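PDB 6LUP: MHC class I protein, which probably presents short peptides, held in the groove above its antiparallel sheet, to T cells, as in other MHC class I molecules. Local coordinates for residues S2-T13 with I89-L100. Sequence-based numbering, arbitrary orientation.
Sequences SHSLRYFFTWST and IHTYQLMCGCEL
Strands 3-12 and 91-100 pair antiparallel at the centre of the eight-stranded sheet that floors the peptide groove. Their segment axes run at 171° to each other. Five hydrogen-bonded pairs, from His-3 with Leu-100 to Trp-11 with Tyr-92, hold the backbones together. Tyr-7 N meets Cys-96 O almost head-on, at 2.8 Å. Past the strand ends, Thr-13 N still makes a hydrogen bond to His-90 O.

Leu-5, Tyr-7, Phe-9, Trp-11, Tyr-92, Leu-94, Cys-96 and Cys-98 lie on the groove face. Trp-11 and Tyr-92 lie side by side, with Trp-11 CE3 3.5 Å from Tyr-92 CD2 at the edge of the tyrosine ring. The planes are oblique, at 66°. Leu-94 CB sits at the tryptophan edge, 3.9 Å from CZ3 of Trp-11. Leu-94 also reaches Phe-9: its CD1 lies over one face of that ring, nearer the edge than the centre. The same ring meets a sulfur, with Cys-96 SG 4.2 Å from Phe-9 CE1.

This is the MHC class I platform, where the strands of the alpha 1 and alpha 2 domains join in one sheet beneath two helices. The bound peptide packs on Tyr-7, Tyr-92 and Cys-96, and its backbone is hydrogen-bonded to Tyr-7 OH. Cys-98 forms a disulfide with Cys-162 of helix 148-172, tying the floor to a groove wall.

The opposite face carries Phe-8, Thr-10, Gln-93 and Met-95, against which a second protein chain packs. Met-95 CG lies 3.6 Å from Phe-8 CD2, and its sulfur makes an oblique Met-aromatic contact with that ring. With CG anti to the carbonyl carbon (chi1 -59°), the Phe-8 ring leans toward Met-95. Gly-97, which has no side chain, forms a non-hydrogen-bonded pair with Arg-6. Here the paired backbones come closest, CA to CA 4.0 Å.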
ATOM      1  N   SER A   2      16.259   7.755   6.367  1.00 52.53           N
ATOM      2  CA  SER A   2      15.279   8.534   5.618  1.00 49.82           C
ATOM      3  C   SER A   2      13.870   8.292   6.177  1.00 47.26           C
ATOM      4  O   SER A   2      13.542   7.170   6.567  1.00 46.88           O
ATOM      5  CB  SER A   2      15.349   8.129   4.143  1.00 50.16           C
ATOM      6  OG  SER A   2      14.293   8.686   3.387  1.00 50.29           O
ATOM      7  N   HIS A   3      13.048   9.339   6.228  1.00 45.49           N
ATOM      8  CA  HIS A   3      11.655   9.210   6.682  1.00 43.82           C
ATOM      9  C   HIS A   3      10.691   9.990   5.786  1.00 42.64           C
ATOM     10  O   HIS A   3      11.073  10.994   5.182  1.00 42.90           O
ATOM     11  CB  HIS A   3      11.499   9.655   8.142  1.00 44.07           C
ATOM     12  CG  HIS A   3      12.252   8.806   9.123  1.00 45.05           C
ATOM     13  ND1 HIS A   3      11.875   7.519   9.441  1.00 44.68           N
ATOM     14  CD2 HIS A   3      13.359   9.068   9.860  1.00 46.19           C
ATOM     15  CE1 HIS A   3      12.717   7.022  10.329  1.00 45.46           C
ATOM     16  NE2 HIS A   3      13.626   7.942  10.601  1.00 46.50           N
ATOM     17  N   SER A   4       9.440   9.533   5.711  1.00 40.67           N
ATOM     18  CA  SER A   4       8.446  10.165   4.829  1.00 38.78           C
ATOM     19  C   SER A   4       7.052  10.315   5.442  1.00 37.29           C
ATOM     20  O   SER A   4       6.637   9.523   6.287  1.00 37.00           O
ATOM     21  CB  SER A   4       8.344   9.402   3.505  1.00 38.54           C
ATOM     22  OG  SER A   4       7.748   8.129   3.696  1.00 38.48           O
ATOM     23  N   LEU A   5       6.340  11.342   4.995  1.00 36.29           N
ATOM     24  CA  LEU A   5       4.936  11.533   5.325  1.00 35.41           C
ATOM     25  C   LEU A   5       4.164  11.702   4.015  1.00 35.21           C
ATOM     26  O   LEU A   5       4.368  12.678   3.294  1.00 35.86           O
ATOM     27  CB  LEU A   5       4.760  12.760   6.227  1.00 35.09           C
ATOM     28  CG  LEU A   5       3.357  13.309   6.501  1.00 34.44           C
ATOM     29  CD1 LEU A   5       2.468  12.305   7.220  1.00 34.16           C
ATOM     30  CD2 LEU A   5       3.465  14.591   7.308  1.00 34.67           C
ATOM     31  N   ARG A   6       3.297  10.744   3.700  1.00 34.55           N
ATOM     32  CA  ARG A   6       2.620  10.727   2.405  1.00 34.28           C
ATOM     33  C   ARG A   6       1.121  10.463   2.531  1.00 33.70           C
ATOM     34  O   ARG A   6       0.689   9.684   3.382  1.00 33.38           O
ATOM     35  CB  ARG A   6       3.254   9.680   1.488  1.00 35.05           C
ATOM     36  CG  ARG A   6       4.752   9.856   1.266  1.00 36.15           C
ATOM     37  CD  ARG A   6       5.370   8.611   0.650  1.00 36.94           C
ATOM     38  NE  ARG A   6       5.078   7.430   1.462  1.00 37.49           N
ATOM     39  CZ  ARG A   6       5.166   6.172   1.038  1.00 38.03           C
ATOM     40  NH1 ARG A   6       5.548   5.902  -0.206  1.00 38.53           N
ATOM     41  NH2 ARG A   6       4.865   5.175   1.864  1.00 38.02           N
ATOM     42  N   TYR A   7       0.340  11.118   1.675  1.00 33.32           N
ATOM     43  CA  TYR A   7      -1.111  10.943   1.640  1.00 33.00           C
ATOM     44  C   TYR A   7      -1.591  10.459   0.278  1.00 33.45           C
ATOM     45  O   TYR A   7      -1.071  10.883  -0.757  1.00 33.74           O
ATOM     46  CB  TYR A   7      -1.807  12.252   1.987  1.00 32.62           C
ATOM     47  CG  TYR A   7      -1.775  12.587   3.449  1.00 32.39           C
ATOM     48  CD1 TYR A   7      -0.700  13.283   4.006  1.00 32.35           C
ATOM     49  CD2 TYR A   7      -2.822  12.210   4.288  1.00 32.32           C
ATOM     50  CE1 TYR A   7      -0.675  13.599   5.353  1.00 32.30           C
ATOM     51  CE2 TYR A   7      -2.805  12.520   5.637  1.00 32.29           C
ATOM     52  CZ  TYR A   7      -1.732  13.213   6.163  1.00 32.35           C
ATOM     53  OH  TYR A   7      -1.717  13.517   7.501  1.00 32.79           O
ATOM     54  N   PHE A   8      -2.592   9.580   0.288  1.00 33.65           N
ATOM     55  CA  PHE A   8      -3.125   8.973  -0.932  1.00 34.39           C
ATOM     56  C   PHE A   8      -4.634   9.160  -0.978  1.00 35.17           C
ATOM     57  O   PHE A   8      -5.350   8.665  -0.107  1.00 35.26           O
ATOM     58  CB  PHE A   8      -2.765   7.481  -1.005  1.00 34.59           C
ATOM     59  CG  PHE A   8      -1.284   7.214  -0.988  1.00 34.56           C
ATOM     60  CD1 PHE A   8      -0.561   7.266   0.204  1.00 34.29           C
ATOM     61  CD2 PHE A   8      -0.602   6.932  -2.165  1.00 35.15           C
ATOM     62  CE1 PHE A   8       0.810   7.045   0.221  1.00 34.26           C
ATOM     63  CE2 PHE A   8       0.769   6.704  -2.156  1.00 35.16           C
ATOM     64  CZ  PHE A   8       1.475   6.759  -0.962  1.00 34.62           C
ATOM     65  N   PHE A   9      -5.103   9.887  -1.990  1.00 35.86           N
ATOM     66  CA  PHE A   9      -6.518  10.207  -2.141  1.00 36.58           C
ATOM     67  C   PHE A   9      -7.083   9.458  -3.339  1.00 37.83           C
ATOM     68  O   PHE A   9      -6.520   9.530  -4.432  1.00 38.03           O
ATOM     69  CB  PHE A   9      -6.710  11.703  -2.408  1.00 36.50           C
ATOM     70  CG  PHE A   9      -6.173  12.613  -1.336  1.00 36.04           C
ATOM     71  CD1 PHE A   9      -4.803  12.773  -1.149  1.00 35.99           C
ATOM     72  CD2 PHE A   9      -7.040  13.367  -0.560  1.00 35.90           C
ATOM     73  CE1 PHE A   9      -4.316  13.641  -0.177  1.00 35.91           C
ATOM     74  CE2 PHE A   9      -6.561  14.239   0.411  1.00 35.65           C
ATOM     75  CZ  PHE A   9      -5.198  14.375   0.607  1.00 35.39           C
ATOM     76  N   THR A  10      -8.195   8.753  -3.142  1.00 38.74           N
ATOM     77  CA  THR A  10      -8.885   8.099  -4.253  1.00 40.31           C
ATOM     78  C   THR A  10     -10.350   8.518  -4.310  1.00 41.64           C
ATOM     79  O   THR A  10     -11.097   8.327  -3.347  1.00 41.46           O
ATOM     80  CB  THR A  10      -8.793   6.561  -4.179  1.00 40.49           C
ATOM     81  OG1 THR A  10      -7.420   6.165  -4.126  1.00 40.07           O
ATOM     82  CG2 THR A  10      -9.445   5.913  -5.395  1.00 41.54           C
ATOM     83  N   TRP A  11     -10.740   9.100  -5.442  1.00 43.32           N
ATOM     84  CA  TRP A  11     -12.139   9.374  -5.742  1.00 45.22           C
ATOM     85  C   TRP A  11     -12.637   8.381  -6.787  1.00 47.86           C
ATOM     86  O   TRP A  11     -12.053   8.253  -7.867  1.00 48.31           O
ATOM     87  CB  TRP A  11     -12.324  10.798  -6.262  1.00 44.68           C
ATOM     88  CG  TRP A  11     -12.027  11.877  -5.268  1.00 43.29           C
ATOM     89  CD1 TRP A  11     -12.919  12.490  -4.437  1.00 43.24           C
ATOM     90  CD2 TRP A  11     -10.755  12.490  -5.013  1.00 42.07           C
ATOM     91  NE1 TRP A  11     -12.285  13.445  -3.676  1.00 41.96           N
ATOM     92  CE2 TRP A  11     -10.957  13.467  -4.008  1.00 41.37           C
ATOM     93  CE3 TRP A  11      -9.466  12.313  -5.533  1.00 41.57           C
ATOM     94  CZ2 TRP A  11      -9.915  14.262  -3.511  1.00 40.23           C
ATOM     95  CZ3 TRP A  11      -8.433  13.107  -5.041  1.00 40.68           C
ATOM     96  CH2 TRP A  11      -8.666  14.069  -4.039  1.00 39.93           C
ATOM     97  N   SER A  12     -13.711   7.672  -6.452  1.00 50.29           N
ATOM     98  CA  SER A  12     -14.341   6.726  -7.374  1.00 53.01           C
ATOM     99  C   SER A  12     -15.731   7.184  -7.769  1.00 54.92           C
ATOM    100  O   SER A  12     -16.431   7.831  -6.990  1.00 54.28           O
ATOM    101  CB  SER A  12     -14.433   5.332  -6.754  1.00 53.27           C
ATOM    102  OG  SER A  12     -13.149   4.796  -6.511  1.00 52.69           O
ATOM    103  N   THR A  13     -16.128   6.828  -8.983  1.00 58.05           N
ATOM    104  CA  THR A  13     -17.470   7.102  -9.466  1.00 61.34           C
ATOM    105  C   THR A  13     -18.493   6.406  -8.568  1.00 62.96           C
ATOM    106  O   THR A  13     -18.227   5.324  -8.036  1.00 62.41           O
ATOM    107  CB  THR A  13     -17.635   6.641 -10.928  1.00 62.92           C
ATOM    108  OG1 THR A  13     -18.869   7.141 -11.452  1.00 65.16           O
ATOM    109  CG2 THR A  13     -17.620   5.123 -11.033  1.00 63.80           C
ATOM    110  N   ILE A  89     -17.189   3.685 -15.399  1.00 81.63           N
ATOM    111  CA  ILE A  89     -16.538   3.706 -14.092  1.00 77.86           C
ATOM    112  C   ILE A  89     -15.246   4.516 -14.177  1.00 74.84           C
ATOM    113  O   ILE A  89     -14.377   4.218 -14.998  1.00 75.03           O
ATOM    114  CB  ILE A  89     -16.276   2.275 -13.571  1.00 78.28           C
ATOM    115  CG1 ILE A  89     -17.605   1.537 -13.379  1.00 80.09           C
ATOM    116  CG2 ILE A  89     -15.498   2.306 -12.260  1.00 76.21           C
ATOM    117  CD1 ILE A  89     -17.533   0.042 -13.607  1.00 81.62           C
ATOM    118  N   HIS A  90     -15.133   5.544 -13.337  1.00 71.51           N
ATOM    119  CA  HIS A  90     -13.993   6.464 -13.398  1.00 68.72           C
ATOM    120  C   HIS A  90     -13.371   6.809 -12.042  1.00 64.64           C
ATOM    121  O   HIS A  90     -14.010   6.676 -10.999  1.00 63.92           O
ATOM    122  CB  HIS A  90     -14.375   7.732 -14.165  1.00 70.36           C
ATOM    123  CG  HIS A  90     -14.776   7.468 -15.581  1.00 73.97           C
ATOM    124  ND1 HIS A  90     -13.875   7.072 -16.547  1.00 74.75           N
ATOM    125  CD2 HIS A  90     -15.984   7.520 -16.191  1.00 76.36           C
ATOM    126  CE1 HIS A  90     -14.509   6.902 -17.694  1.00 76.97           C
ATOM    127  NE2 HIS A  90     -15.789   7.168 -17.506  1.00 78.31           N
ATOM    128  N   THR A  91     -12.120   7.261 -12.086  1.00 61.45           N
ATOM    129  CA  THR A  91     -11.307   7.464 -10.892  1.00 57.40           C
ATOM    130  C   THR A  91     -10.503   8.760 -10.962  1.00 55.03           C
ATOM    131  O   THR A  91     -10.022   9.153 -12.030  1.00 55.98           O
ATOM    132  CB  THR A  91     -10.330   6.281 -10.700  1.00 57.11           C
ATOM    133  OG1 THR A  91     -11.077   5.074 -10.527  1.00 58.60           O
ATOM    134  CG2 THR A  91      -9.449   6.472  -9.483  1.00 55.90           C
ATOM    135  N   TYR A  92     -10.373   9.423  -9.818  1.00 51.46           N
ATOM    136  CA  TYR A  92      -9.364  10.454  -9.647  1.00 49.00           C
ATOM    137  C   TYR A  92      -8.442  10.069  -8.492  1.00 47.06           C
ATOM    138  O   TYR A  92      -8.886   9.483  -7.501  1.00 46.66           O
ATOM    139  CB  TYR A  92     -10.001  11.820  -9.393  1.00 48.28           C
ATOM    140  CG  TYR A  92      -9.062  12.983  -9.649  1.00 47.69           C
ATOM    141  CD1 TYR A  92      -8.968  13.567 -10.913  1.00 48.53           C
ATOM    142  CD2 TYR A  92      -8.263  13.496  -8.631  1.00 46.39           C
ATOM    143  CE1 TYR A  92      -8.110  14.628 -11.153  1.00 48.42           C
ATOM    144  CE2 TYR A  92      -7.400  14.555  -8.861  1.00 46.47           C
ATOM    145  CZ  TYR A  92      -7.329  15.121 -10.122  1.00 47.51           C
ATOM    146  OH  TYR A  92      -6.473  16.178 -10.350  1.00 47.52           O
ATOM    147  N   GLN A  93      -7.158  10.387  -8.628  1.00 45.52           N
ATOM    148  CA  GLN A  93      -6.180  10.070  -7.596  1.00 43.73           C
ATOM    149  C   GLN A  93      -5.242  11.234  -7.322  1.00 42.68           C
ATOM    150  O   GLN A  93      -4.872  11.969  -8.239  1.00 43.35           O
ATOM    151  CB  GLN A  93      -5.374   8.832  -7.981  1.00 43.83           C
ATOM    152  CG  GLN A  93      -6.161   7.537  -7.903  1.00 44.51           C
ATOM    153  CD  GLN A  93      -5.476   6.404  -8.632  1.00 45.28           C
ATOM    154  OE1 GLN A  93      -5.501   6.330  -9.861  1.00 46.43           O
ATOM    155  NE2 GLN A  93      -4.860   5.508  -7.876  1.00 44.82           N
ATOM    156  N   LEU A  94      -4.869  11.392  -6.055  1.00 40.94           N
ATOM    157  CA  LEU A  94      -3.900  12.399  -5.649  1.00 39.93           C
ATOM    158  C   LEU A  94      -2.875  11.773  -4.720  1.00 39.10           C
ATOM    159  O   LEU A  94      -3.230  11.080  -3.773  1.00 38.96           O
ATOM    160  CB  LEU A  94      -4.590  13.564  -4.941  1.00 39.31           C
ATOM    161  CG  LEU A  94      -3.894  14.924  -4.831  1.00 39.16           C
ATOM    162  CD1 LEU A  94      -4.705  15.828  -3.921  1.00 38.81           C
ATOM    163  CD2 LEU A  94      -2.472  14.843  -4.313  1.00 39.19           C
ATOM    164  N   MET A  95      -1.604  12.027  -5.004  1.00 38.92           N
ATOM    165  CA  MET A  95      -0.503  11.632  -4.144  1.00 38.60           C
ATOM    166  C   MET A  95       0.265  12.872  -3.760  1.00 38.47           C
ATOM    167  O   MET A  95       0.734  13.600  -4.637  1.00 39.14           O
ATOM    168  CB  MET A  95       0.475  10.761  -4.919  1.00 40.08           C
ATOM    169  CG  MET A  95       0.307   9.274  -4.755  1.00 40.94           C
ATOM    170  SD  MET A  95       1.399   8.405  -5.906  1.00 42.45           S
ATOM    171  CE  MET A  95       2.997   8.668  -5.130  1.00 42.27           C
ATOM    172  N   CYS A  96       0.420  13.120  -2.469  1.00 37.48           N
ATOM    173  CA  CYS A  96       1.384  14.129  -2.052  1.00 37.51           C
ATOM    174  C   CYS A  96       2.103  13.715  -0.788  1.00 36.73           C
ATOM    175  O   CYS A  96       1.614  12.872  -0.028  1.00 36.31           O
ATOM    176  CB  CYS A  96       0.740  15.511  -1.909  1.00 37.78           C
ATOM    177  SG  CYS A  96      -0.669  15.550  -0.795  1.00 38.42           S
ATOM    178  N   GLY A  97       3.281  14.293  -0.589  1.00 36.57           N
ATOM    179  CA  GLY A  97       4.058  14.038   0.603  1.00 36.50           C
ATOM    180  C   GLY A  97       5.436  14.650   0.568  1.00 37.29           C
ATOM    181  O   GLY A  97       5.787  15.373  -0.364  1.00 37.60           O
ATOM    182  N   CYS A  98       6.212  14.344   1.599  1.00 37.74           N
ATOM    183  CA  CYS A  98       7.552  14.874   1.758  1.00 39.34           C
ATOM    184  C   CYS A  98       8.456  13.788   2.316  1.00 40.69           C
ATOM    185  O   CYS A  98       7.977  12.834   2.926  1.00 40.40           O
ATOM    186  CB  CYS A  98       7.536  16.067   2.711  1.00 38.66           C
ATOM    187  SG  CYS A  98       6.847  15.686   4.338  1.00 38.01           S
ATOM    188  N   GLU A  99       9.757  13.936   2.095  1.00 42.84           N
ATOM    189  CA  GLU A  99      10.743  13.025   2.655  1.00 44.67           C
ATOM    190  C   GLU A  99      11.830  13.791   3.403  1.00 46.59           C
ATOM    191  O   GLU A  99      12.391  14.756   2.884  1.00 47.29           O
ATOM    192  CB  GLU A  99      11.359  12.158   1.557  1.00 45.32           C
ATOM    193  CG  GLU A  99      12.427  11.202   2.056  1.00 46.53           C
ATOM    194  CD  GLU A  99      12.918  10.268   0.976  1.00 47.75           C
ATOM    195  OE1 GLU A  99      13.676  10.724   0.089  1.00 49.05           O
ATOM    196  OE2 GLU A  99      12.549   9.074   1.021  1.00 47.61           O
ATOM    197  N   LEU A 100      12.112  13.340   4.622  1.00 48.29           N
ATOM    198  CA  LEU A 100      13.141  13.922   5.473  1.00 51.26           C
ATOM    199  C   LEU A 100      14.408  13.074   5.436  1.00 54.48           C
ATOM    200  O   LEU A 100      14.361  11.856   5.629  1.00 53.17           O
ATOM    201  CB  LEU A 100      12.623  14.037   6.907  1.00 50.62           C
ATOM    202  CG  LEU A 100      13.530  14.589   8.003  1.00 51.43           C
ATOM    203  CD1 LEU A 100      13.685  16.098   7.890  1.00 51.92           C
ATOM    204  CD2 LEU A 100      12.959  14.211   9.360  1.00 51.32           C
TER